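Local coordinates for protein endo-beta-mannanase (Opitutaceae bacterium TAV5, PDB 7BOB) that works as a homotrimeric family 5 exo-beta-1,4-mannosidase, probably releasing mannose from the ends of beta-1,4-linked manno-oligosaccharides, at residues A[381-391]-A[425-436]; A[484-492]-A[542-553]. One frame throughout, in Å; residues are numbered along the deposited sequence.

In the fold
Both contacts involve the mixed sheet that follows the family 5 (beta/alpha)8 barrel. Contact 1 pairs its outermost parallel strand, 427-431, with neighbouring 385-389 and is only partly buried. Contact 2 lies about 20 Å away between centres, where the end of helix 482-488 packs on the antiparallel hairpin 539-546 and 549-554. It is more buried, although farther from the centre of the chain. Helix 454-465 touches both. Backbone hydrogen bonds dominate contact 1; contact 2 depends on side chains, one histidine bond and a bridging water. Glu491 and Ile492, at the end of segment 484-492, pack on a second subunit and make weak hydrogen bonds to it, whereas no other chain touches contact 1.

Contact 1. Residues A[381-391]-A[425-436]; sequences DAPTVHLYWPR and EHVGIVRGDQPL
Thr384 turns its hydroxyl between its own backbone N and carbonyl carbon (chi1 63°), aiming OG1 at the residues leading into strand 427-431. His426 N donates to Thr384 OG1 at 3.0 Å. The same hydroxyl donates to Glu425 OE1, though the modelled separation is so short that its exact length is doubtful; the other carboxylate oxygen pairs with Arg444. Leu387 CG meets Val427 CG1 at 3.6 Å. Val430 CG1 comes 3.8 Å from His386 CB.

These strands are the two arms of a beta-alpha-beta unit, running parallel and linked through helix 406-422, whose His417 and Leu420 pack over Leu387 and Val427. From Val385 to Gly432 the backbone bonds alternate across the pair: Gly428 N reaches Val385 O at 2.8 Å, and Gly428 O accepts from Leu387 N. Val430 uses both its N and O in turn, with Leu387 O and Trp389 N, before Gly432 N closes the series on Trp389 O at 2.7 Å.

Gly428 also slides under the His386 ring, its CA off-centre against one face, 4.2 Å from the centroid. Farther along, Gly432 CA lies 3.5 Å from Tyr388 OH, a hydroxyl held by Glu456. The bend of Arg391 at chi3 (-67°) folds its guanidinium flat over the turn, with Asp433 CA beneath its centre, 3.6 Å from CZ. The Asp433 carboxylate is instead gripped side-on by NE and NH2 of Arg431, which sends NH1 to Ala273 O.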
loop_
_atom_site.group_PDB
_atom_site.type_symbol
_atom_site.label_atom_id
_atom_site.label_comp_id
_atom_site.label_asym_id
_atom_site.label_seq_id
_atom_site.Cartn_x
_atom_site.Cartn_y
_atom_site.Cartn_z
ATOM N N ASP A 381 -10.701 -33.251 29.264
ATOM C CA ASP A 381 -11.819 -32.445 29.747
ATOM C C ASP A 381 -11.408 -30.995 30.038
ATOM O O ASP A 381 -10.380 -30.747 30.674
ATOM C CB ASP A 381 -12.425 -33.070 31.017
ATOM C CG ASP A 381 -13.941 -32.875 31.107
ATOM O OD1 ASP A 381 -14.626 -33.012 30.064
ATOM O OD2 ASP A 381 -14.448 -32.600 32.220
ATOM N N ALA A 382 -12.213 -30.050 29.528
ATOM C CA ALA A 382 -12.340 -28.680 30.022
ATOM C C ALA A 382 -11.186 -27.757 29.645
ATOM O O ALA A 382 -10.055 -28.214 29.423
ATOM C CB ALA A 382 -12.501 -28.680 31.545
ATOM N N PRO A 383 -11.455 -26.437 29.530
ATOM C CA PRO A 383 -10.377 -25.456 29.351
ATOM C C PRO A 383 -10.151 -24.605 30.600
ATOM O O PRO A 383 -11.104 -24.227 31.290
ATOM C CB PRO A 383 -10.873 -24.602 28.167
ATOM C CG PRO A 383 -12.313 -25.132 27.835
ATOM C CD PRO A 383 -12.737 -25.892 29.061
ATOM N N THR A 384 -8.893 -24.299 30.895
ATOM C CA THR A 384 -8.527 -23.556 32.093
ATOM C C THR A 384 -8.384 -22.051 31.852
ATOM O O THR A 384 -8.022 -21.325 32.788
ATOM C CB THR A 384 -7.226 -24.135 32.659
ATOM O OG1 THR A 384 -6.175 -23.954 31.707
ATOM C CG2 THR A 384 -7.375 -25.643 32.917
ATOM N N VAL A 385 -8.658 -21.566 30.631
ATOM C CA VAL A 385 -8.570 -20.152 30.261
ATOM C C VAL A 385 -9.131 -19.959 28.850
ATOM O O VAL A 385 -8.996 -20.841 27.987
ATOM C CB VAL A 385 -7.118 -19.643 30.361
ATOM C CG1 VAL A 385 -6.276 -20.068 29.144
ATOM C CG2 VAL A 385 -7.102 -18.162 30.552
ATOM N N HIS A 386 -9.779 -18.818 28.605
ATOM C CA HIS A 386 -10.447 -18.541 27.332
ATOM C C HIS A 386 -9.942 -17.230 26.726
ATOM O O HIS A 386 -9.905 -16.199 27.405
ATOM C CB HIS A 386 -11.970 -18.469 27.517
ATOM C CG HIS A 386 -12.621 -19.802 27.745
ATOM N ND1 HIS A 386 -12.494 -20.501 28.926
ATOM C CD2 HIS A 386 -13.406 -20.562 26.940
ATOM C CE1 HIS A 386 -13.171 -21.633 28.837
ATOM N NE2 HIS A 386 -13.735 -21.690 27.646
ATOM N N LEU A 387 -9.562 -17.270 25.451
ATOM C CA LEU A 387 -9.198 -16.061 24.723
ATOM C C LEU A 387 -10.457 -15.366 24.213
ATOM O O LEU A 387 -11.398 -16.020 23.752
ATOM C CB LEU A 387 -8.278 -16.412 23.559
ATOM C CG LEU A 387 -6.971 -17.114 23.915
ATOM C CD1 LEU A 387 -6.316 -17.666 22.646
ATOM C CD2 LEU A 387 -6.044 -16.143 24.629
ATOM N N TYR A 388 -10.477 -14.036 24.303
ATOM C CA TYR A 388 -11.667 -13.251 23.979
ATOM C C TYR A 388 -11.728 -12.987 22.472
ATOM O O TYR A 388 -10.824 -12.356 21.914
ATOM C CB TYR A 388 -11.658 -11.940 24.765
ATOM C CG TYR A 388 -12.901 -11.095 24.600
ATOM C CD1 TYR A 388 -12.902 -9.990 23.749
ATOM C CD2 TYR A 388 -14.069 -11.391 25.286
ATOM C CE1 TYR A 388 -14.031 -9.207 23.586
ATOM C CE2 TYR A 388 -15.202 -10.604 25.141
ATOM C CZ TYR A 388 -15.173 -9.518 24.285
ATOM O OH TYR A 388 -16.281 -8.728 24.117
ATOM N N TRP A 389 -12.785 -13.502 21.813
ATOM C CA TRP A 389 -13.091 -13.196 20.415
ATOM C C TRP A 389 -14.003 -11.975 20.383
ATOM O O TRP A 389 -15.105 -12.028 20.941
ATOM C CB TRP A 389 -13.760 -14.398 19.745
ATOM C CG TRP A 389 -14.116 -14.264 18.267
ATOM C CD1 TRP A 389 -15.167 -13.564 17.739
ATOM C CD2 TRP A 389 -13.437 -14.861 17.148
ATOM N NE1 TRP A 389 -15.186 -13.696 16.385
ATOM C CE2 TRP A 389 -14.147 -14.491 15.989
ATOM C CE3 TRP A 389 -12.314 -15.686 17.017
ATOM C CZ2 TRP A 389 -13.754 -14.883 14.700
ATOM C CZ3 TRP A 389 -11.931 -16.089 15.728
ATOM C CH2 TRP A 389 -12.648 -15.678 14.593
ATOM N N PRO A 390 -13.575 -10.847 19.812
ATOM C CA PRO A 390 -14.346 -9.601 19.979
ATOM C C PRO A 390 -15.688 -9.644 19.253
ATOM O O PRO A 390 -15.859 -10.354 18.257
ATOM C CB PRO A 390 -13.422 -8.526 19.379
ATOM C CG PRO A 390 -12.514 -9.272 18.436
ATOM C CD PRO A 390 -12.327 -10.649 19.056
ATOM N N ARG A 391 -16.643 -8.838 19.748
ATOM C CA ARG A 391 -17.984 -8.825 19.157
ATOM C C ARG A 391 -17.960 -8.440 17.675
ATOM O O ARG A 391 -18.721 -8.985 16.879
ATOM C CB ARG A 391 -18.910 -7.886 19.934
ATOM C CG ARG A 391 -20.227 -7.570 19.206
ATOM C CD ARG A 391 -21.167 -6.699 20.035
ATOM N NE ARG A 391 -21.651 -7.415 21.207
ATOM C CZ ARG A 391 -22.721 -8.207 21.203
ATOM N NH1 ARG A 391 -23.436 -8.364 20.092
ATOM N NH2 ARG A 391 -23.085 -8.838 22.314
ATOM N N GLU A 425 -1.607 -24.501 30.035
ATOM C CA GLU A 425 -3.029 -24.207 30.136
ATOM C C GLU A 425 -3.792 -24.868 28.992
ATOM O O GLU A 425 -3.228 -25.144 27.932
ATOM C CB GLU A 425 -3.264 -22.700 30.122
ATOM C CG GLU A 425 -2.536 -21.974 31.249
ATOM C CD GLU A 425 -3.366 -21.902 32.504
ATOM O OE1 GLU A 425 -4.516 -22.398 32.501
ATOM O OE2 GLU A 425 -2.878 -21.349 33.500
ATOM N N HIS A 426 -5.076 -25.153 29.235
ATOM C CA HIS A 426 -6.005 -25.602 28.199
ATOM C C HIS A 426 -6.803 -24.388 27.740
ATOM O O HIS A 426 -7.549 -23.796 28.529
ATOM C CB HIS A 426 -6.952 -26.700 28.700
ATOM C CG HIS A 426 -6.275 -28.006 28.993
ATOM N ND1 HIS A 426 -5.219 -28.489 28.246
ATOM C CD2 HIS A 426 -6.502 -28.929 29.960
ATOM C CE1 HIS A 426 -4.824 -29.649 28.742
ATOM N NE2 HIS A 426 -5.589 -29.941 29.780
ATOM N N VAL A 427 -6.653 -24.017 26.474
ATOM C CA VAL A 427 -7.129 -22.728 25.987
ATOM C C VAL A 427 -8.405 -22.916 25.174
ATOM O O VAL A 427 -8.414 -23.641 24.173
ATOM C CB VAL A 427 -6.057 -22.022 25.153
ATOM C CG1 VAL A 427 -6.541 -20.634 24.777
ATOM C CG2 VAL A 427 -4.742 -21.994 25.921
ATOM N N GLY A 428 -9.470 -22.230 25.593
ATOM C CA GLY A 428 -10.686 -22.104 24.826
ATOM C C GLY A 428 -10.855 -20.718 24.208
ATOM O O GLY A 428 -10.035 -19.813 24.368
ATOM N N ILE A 429 -11.962 -20.581 23.480
ATOM C CA ILE A 429 -12.388 -19.337 22.850
ATOM C C ILE A 429 -13.748 -18.986 23.422
ATOM O O ILE A 429 -14.599 -19.864 23.582
ATOM C CB ILE A 429 -12.477 -19.479 21.315
ATOM C CG1 ILE A 429 -11.173 -20.045 20.755
ATOM C CG2 ILE A 429 -12.854 -18.137 20.645
ATOM C CD1 ILE A 429 -10.012 -19.067 20.782
ATOM N N VAL A 430 -13.942 -17.726 23.772
ATOM C CA VAL A 430 -15.231 -17.239 24.242
ATOM C C VAL A 430 -15.638 -16.085 23.337
ATOM O O VAL A 430 -14.794 -15.276 22.929
ATOM C CB VAL A 430 -15.175 -16.816 25.731
ATOM C CG1 VAL A 430 -14.129 -15.706 25.955
ATOM C CG2 VAL A 430 -16.544 -16.360 26.206
ATOM N N ARG A 431 -16.915 -16.026 22.989
ATOM C CA ARG A 431 -17.385 -15.117 21.952
ATOM C C ARG A 431 -17.954 -13.855 22.587
ATOM O O ARG A 431 -18.869 -13.929 23.411
ATOM C CB ARG A 431 -18.433 -15.797 21.071
ATOM C CG ARG A 431 -17.854 -16.880 20.184
ATOM C CD ARG A 431 -18.941 -17.621 19.373
ATOM N NE ARG A 431 -19.887 -16.701 18.749
ATOM C CZ ARG A 431 -20.885 -17.092 17.960
ATOM N NH1 ARG A 431 -21.067 -18.384 17.703
ATOM N NH2 ARG A 431 -21.707 -16.196 17.432
ATOM N N GLY A 432 -17.410 -12.703 22.206
ATOM C CA GLY A 432 -17.909 -11.428 22.694
ATOM C C GLY A 432 -19.204 -10.946 22.068
ATOM O O GLY A 432 -19.811 -10.003 22.583
ATOM N N ASP A 433 -19.628 -11.537 20.955
ATOM C CA ASP A 433 -20.922 -11.238 20.353
ATOM C C ASP A 433 -22.050 -12.100 20.929
ATOM O O ASP A 433 -23.156 -12.094 20.383
ATOM C CB ASP A 433 -20.851 -11.427 18.834
ATOM C CG ASP A 433 -20.775 -12.897 18.448
ATOM O OD1 ASP A 433 -21.213 -13.261 17.326
ATOM O OD2 ASP A 433 -20.284 -13.690 19.289
ATOM N N GLN A 434 -21.794 -12.846 22.001
ATOM C CA GLN A 434 -22.833 -13.602 22.677
ATOM C C GLN A 434 -22.718 -13.364 24.173
ATOM O O GLN A 434 -21.627 -13.054 24.661
ATOM C CB GLN A 434 -22.718 -15.107 22.382
ATOM C CG GLN A 434 -23.140 -15.461 20.966
ATOM C CD GLN A 434 -22.900 -16.908 20.624
ATOM O OE1 GLN A 434 -22.169 -17.610 21.320
ATOM N NE2 GLN A 434 -23.514 -17.365 19.535
ATOM N N PRO A 435 -23.818 -13.496 24.926
ATOM C CA PRO A 435 -23.744 -13.256 26.374
ATOM C C PRO A 435 -22.611 -14.066 26.993
ATOM O O PRO A 435 -22.262 -15.146 26.519
ATOM C CB PRO A 435 -25.122 -13.701 26.883
ATOM C CG PRO A 435 -26.037 -13.553 25.676
ATOM C CD PRO A 435 -25.178 -13.883 24.484
ATOM N N LEU A 436 -21.991 -13.511 28.003
ATOM C CA LEU A 436 -20.825 -14.264 28.444
ATOM C C LEU A 436 -21.249 -15.437 29.330
ATOM O O LEU A 436 -22.136 -15.295 30.179
ATOM C CB LEU A 436 -19.848 -13.361 29.195
ATOM C CG LEU A 436 -19.018 -12.391 28.342
ATOM C CD1 LEU A 436 -18.100 -11.541 29.228
ATOM C CD2 LEU A 436 -18.207 -13.120 27.284
#

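Contact 2. Residues A[484-492]-A[542-553]; sequences MSRLVGAEI and LRHRVGAGCVTS
One direct hydrogen bond crosses from the hairpin to the helix: His544 ND1 donates to Leu487 O at 3.1 Å. It is nearly straight at the proton (170°) and lies in the ring plane, but the nitrogen sits well above the carbonyl plane of Leu487 rather than on a lone pair. CE1 of the same ring edge faces Arg486 O. The bond to Leu487 O puts the proton on ND1, and the carbonyl-rich helix end would probably favour that. A second polar link runs through water, which donates to Val488 O at 2.6 Å and to Val551 O, and accepts from Ser553 OG.

The ring is also packed on its faces. With CG anti to the backbone N (chi1 -171°), the His544 ring is directed at the helix end, and Gly489 CA lies over one face, 3.6 Å from the centroid in a CH-pi contact. Val546 CG2 lies against the opposite face, also toward the rim, so the ring is sandwiched between the helix end and its own hairpin. Just past the helix, Gly489 takes a positive phi; its N and that of Ala490 both bond to Ser485 O, and the chain leaves directly into strand 490-496. The surface that receives the helix end is a beta-hairpin, strands 539-546 and 549-554, closed by a type II' turn from Val546 to Gly549; in it His544 and Val551 form a hydrogen-bonded pair.

Apolar contacts fill in around this. Leu487 CD1 meets Val551 CG2 at 3.5 Å, the two side chains crossing nearly at right angles, with Trp472 packed against the same leucine. Leu542 CD1 touches both Ala490 CB, at 3.5 Å, and Val488 CG1, at 3.8 Å. The two Val488 methyls also touch Ser553 OG, the hydroxyl that holds the water.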
loop_
_atom_site.group_PDB
_atom_site.type_symbol
_atom_site.label_atom_id
_atom_site.label_comp_id
_atom_site.label_asym_id
_atom_site.label_seq_id
_atom_site.Cartn_x
_atom_site.Cartn_y
_atom_site.Cartn_z
ATOM N N MET A 484 -15.140 1.847 31.120
ATOM C CA MET A 484 -13.853 1.166 31.213
ATOM C C MET A 484 -13.102 1.557 32.489
ATOM O O MET A 484 -12.471 0.703 33.125
ATOM C CB MET A 484 -13.003 1.461 29.982
ATOM C CG MET A 484 -11.725 0.635 29.931
ATOM S SD MET A 484 -10.705 0.969 28.469
ATOM C CE MET A 484 -11.724 0.248 27.169
ATOM N N SER A 485 -13.158 2.847 32.877
ATOM C CA SER A 485 -12.458 3.293 34.086
ATOM C C SER A 485 -12.968 2.588 35.341
ATOM O O SER A 485 -12.173 2.216 36.208
ATOM C CB SER A 485 -12.575 4.810 34.256
ATOM O OG SER A 485 -11.938 5.499 33.195
ATOM N N ARG A 486 -14.284 2.399 35.460
ATOM C CA ARG A 486 -14.814 1.663 36.611
ATOM C C ARG A 486 -14.443 0.189 36.567
ATOM O O ARG A 486 -14.352 -0.449 37.621
ATOM C CB ARG A 486 -16.338 1.812 36.698
ATOM C CG ARG A 486 -16.771 3.269 36.770
ATOM C CD ARG A 486 -18.235 3.437 37.153
ATOM N NE ARG A 486 -19.143 2.955 36.107
ATOM C CZ ARG A 486 -19.861 3.742 35.301
ATOM N NH1 ARG A 486 -19.780 5.074 35.404
ATOM N NH2 ARG A 486 -20.656 3.195 34.383
ATOM N N LEU A 487 -14.233 -0.377 35.372
ATOM C CA LEU A 487 -13.857 -1.786 35.291
ATOM C C LEU A 487 -12.361 -1.982 35.493
ATOM O O LEU A 487 -11.942 -2.860 36.255
ATOM C CB LEU A 487 -14.281 -2.375 33.952
ATOM C CG LEU A 487 -14.037 -3.878 33.790
ATOM C CD1 LEU A 487 -14.518 -4.648 35.017
ATOM C CD2 LEU A 487 -14.729 -4.376 32.538
ATOM N N VAL A 488 -11.536 -1.191 34.811
ATOM C CA VAL A 488 -10.099 -1.300 35.027
ATOM C C VAL A 488 -9.732 -0.830 36.436
ATOM O O VAL A 488 -8.837 -1.393 37.079
ATOM C CB VAL A 488 -9.345 -0.506 33.946
ATOM C CG1 VAL A 488 -7.884 -0.256 34.373
ATOM C CG2 VAL A 488 -9.417 -1.230 32.618
ATOM N N GLY A 489 -10.425 0.192 36.936
ATOM C CA GLY A 489 -10.114 0.778 38.222
ATOM C C GLY A 489 -9.166 1.961 38.184
ATOM O O GLY A 489 -8.416 2.169 39.142
ATOM N N ALA A 490 -9.182 2.752 37.110
ATOM C CA ALA A 490 -8.237 3.836 36.899
ATOM C C ALA A 490 -8.775 4.731 35.789
ATOM O O ALA A 490 -9.531 4.275 34.934
ATOM C CB ALA A 490 -6.851 3.299 36.537
ATOM N N GLU A 491 -8.416 6.009 35.846
ATOM C CA GLU A 491 -8.761 7.006 34.845
ATOM C C GLU A 491 -7.508 7.434 34.092
ATOM O O GLU A 491 -6.392 7.357 34.620
ATOM C CB GLU A 491 -9.396 8.241 35.491
ATOM C CG GLU A 491 -10.858 8.105 35.792
ATOM C CD GLU A 491 -11.308 9.062 36.874
ATOM O OE1 GLU A 491 -10.604 10.061 37.123
ATOM O OE2 GLU A 491 -12.364 8.807 37.486
ATOM N N ILE A 492 -7.707 7.908 32.861
ATOM C CA ILE A 492 -6.612 8.469 32.075
ATOM C C ILE A 492 -6.384 9.905 32.529
ATOM O O ILE A 492 -7.279 10.754 32.410
ATOM C CB ILE A 492 -6.901 8.422 30.568
ATOM C CG1 ILE A 492 -7.119 6.984 30.078
ATOM C CG2 ILE A 492 -5.750 9.039 29.805
ATOM C CD1 ILE A 492 -7.493 6.905 28.565
ATOM N N LEU A 542 -2.076 -3.005 36.531
ATOM C CA LEU A 542 -3.049 -2.747 37.581
ATOM C C LEU A 542 -3.807 -4.022 37.941
ATOM O O LEU A 542 -3.914 -4.957 37.139
ATOM C CB LEU A 542 -4.049 -1.674 37.152
ATOM C CG LEU A 542 -3.526 -0.409 36.497
ATOM C CD1 LEU A 542 -4.693 0.526 36.186
ATOM C CD2 LEU A 542 -2.502 0.281 37.404
ATOM N N ARG A 543 -4.356 -4.037 39.162
ATOM C CA ARG A 543 -5.193 -5.139 39.647
ATOM C C ARG A 543 -6.379 -4.566 40.412
ATOM O O ARG A 543 -6.196 -3.798 41.360
ATOM C CB ARG A 543 -4.404 -6.107 40.545
ATOM C CG ARG A 543 -5.165 -7.391 40.890
ATOM C CD ARG A 543 -4.241 -8.561 41.223
ATOM N NE ARG A 543 -3.768 -9.246 40.022
ATOM C CZ ARG A 543 -2.757 -10.113 39.985
ATOM N NH1 ARG A 543 -2.093 -10.432 41.096
ATOM N NH2 ARG A 543 -2.414 -10.673 38.823
ATOM N N HIS A 544 -7.588 -4.936 40.001
ATOM C CA HIS A 544 -8.805 -4.303 40.491
ATOM C C HIS A 544 -9.818 -5.382 40.799
ATOM O O HIS A 544 -10.179 -6.163 39.910
ATOM C CB HIS A 544 -9.384 -3.331 39.460
ATOM C CG HIS A 544 -10.516 -2.499 39.978
ATOM N ND1 HIS A 544 -11.528 -2.033 39.168
ATOM C CD2 HIS A 544 -10.791 -2.041 41.222
ATOM C CE1 HIS A 544 -12.378 -1.324 39.890
ATOM N NE2 HIS A 544 -11.953 -1.313 41.141
ATOM N N ARG A 545 -10.294 -5.417 42.036
ATOM C CA ARG A 545 -11.330 -6.370 42.401
ATOM C C ARG A 545 -12.694 -5.713 42.263
ATOM O O ARG A 545 -12.878 -4.550 42.656
ATOM C CB ARG A 545 -11.080 -6.885 43.818
ATOM C CG ARG A 545 -9.888 -7.832 43.876
ATOM C CD ARG A 545 -9.946 -8.747 45.123
ATOM N NE ARG A 545 -11.268 -9.316 45.379
ATOM C CZ ARG A 545 -11.694 -10.421 44.772
ATOM N NH1 ARG A 545 -10.927 -11.034 43.913
ATOM N NH2 ARG A 545 -12.876 -10.939 45.000
ATOM N N VAL A 546 -13.629 -6.424 41.634
ATOM C CA VAL A 546 -14.930 -5.871 41.257
ATOM C C VAL A 546 -15.961 -6.948 41.564
ATOM O O VAL A 546 -16.074 -7.934 40.822
ATOM C CB VAL A 546 -14.997 -5.453 39.773
ATOM C CG1 VAL A 546 -16.417 -5.083 39.385
ATOM C CG2 VAL A 546 -14.064 -4.268 39.499
ATOM N N GLY A 547 -16.715 -6.761 42.640
ATOM C CA GLY A 547 -17.529 -7.850 43.145
ATOM C C GLY A 547 -16.645 -9.049 43.422
ATOM O O GLY A 547 -15.576 -8.935 44.035
ATOM N N ALA A 548 -17.074 -10.213 42.929
ATOM C CA ALA A 548 -16.380 -11.459 43.234
ATOM C C ALA A 548 -15.154 -11.698 42.362
ATOM O O ALA A 548 -14.334 -12.554 42.703
ATOM C CB ALA A 548 -17.339 -12.637 43.095
ATOM N N GLY A 549 -14.997 -10.957 41.261
ATOM C CA GLY A 549 -13.918 -11.180 40.325
ATOM C C GLY A 549 -12.789 -10.176 40.467
ATOM O O GLY A 549 -12.753 -9.348 41.381
ATOM N N CYS A 550 -11.857 -10.246 39.510
ATOM C CA CYS A 550 -10.619 -9.478 39.595
ATOM C C CYS A 550 -10.083 -9.184 38.198
ATOM O O CYS A 550 -9.805 -10.118 37.431
ATOM C CB CYS A 550 -9.586 -10.242 40.413
ATOM S SG CYS A 550 -8.018 -9.389 40.553
ATOM N N VAL A 551 -9.909 -7.893 37.895
ATOM C CA VAL A 551 -9.388 -7.406 36.619
ATOM C C VAL A 551 -7.904 -7.125 36.781
ATOM O O VAL A 551 -7.517 -6.275 37.595
ATOM C CB VAL A 551 -10.120 -6.129 36.172
ATOM C CG1 VAL A 551 -9.573 -5.622 34.813
ATOM C CG2 VAL A 551 -11.624 -6.356 36.126
ATOM N N THR A 552 -7.072 -7.811 35.999
ATOM C CA THR A 552 -5.643 -7.501 35.911
ATOM C C THR A 552 -5.382 -6.855 34.545
ATOM O O THR A 552 -5.423 -7.534 33.510
ATOM C CB THR A 552 -4.789 -8.757 36.121
ATOM O OG1 THR A 552 -5.073 -9.315 37.406
ATOM C CG2 THR A 552 -3.309 -8.460 36.028
ATOM N N SER A 553 -5.135 -5.542 34.535
ATOM C CA SER A 553 -4.949 -4.784 33.300
ATOM C C SER A 553 -3.472 -4.476 33.074
ATOM O O SER A 553 -2.784 -4.000 33.986
ATOM C CB SER A 553 -5.757 -3.481 33.326
ATOM O OG SER A 553 -7.097 -3.652 33.760
HETATM O O HOH W 1 -7.263 -3.361 36.505
#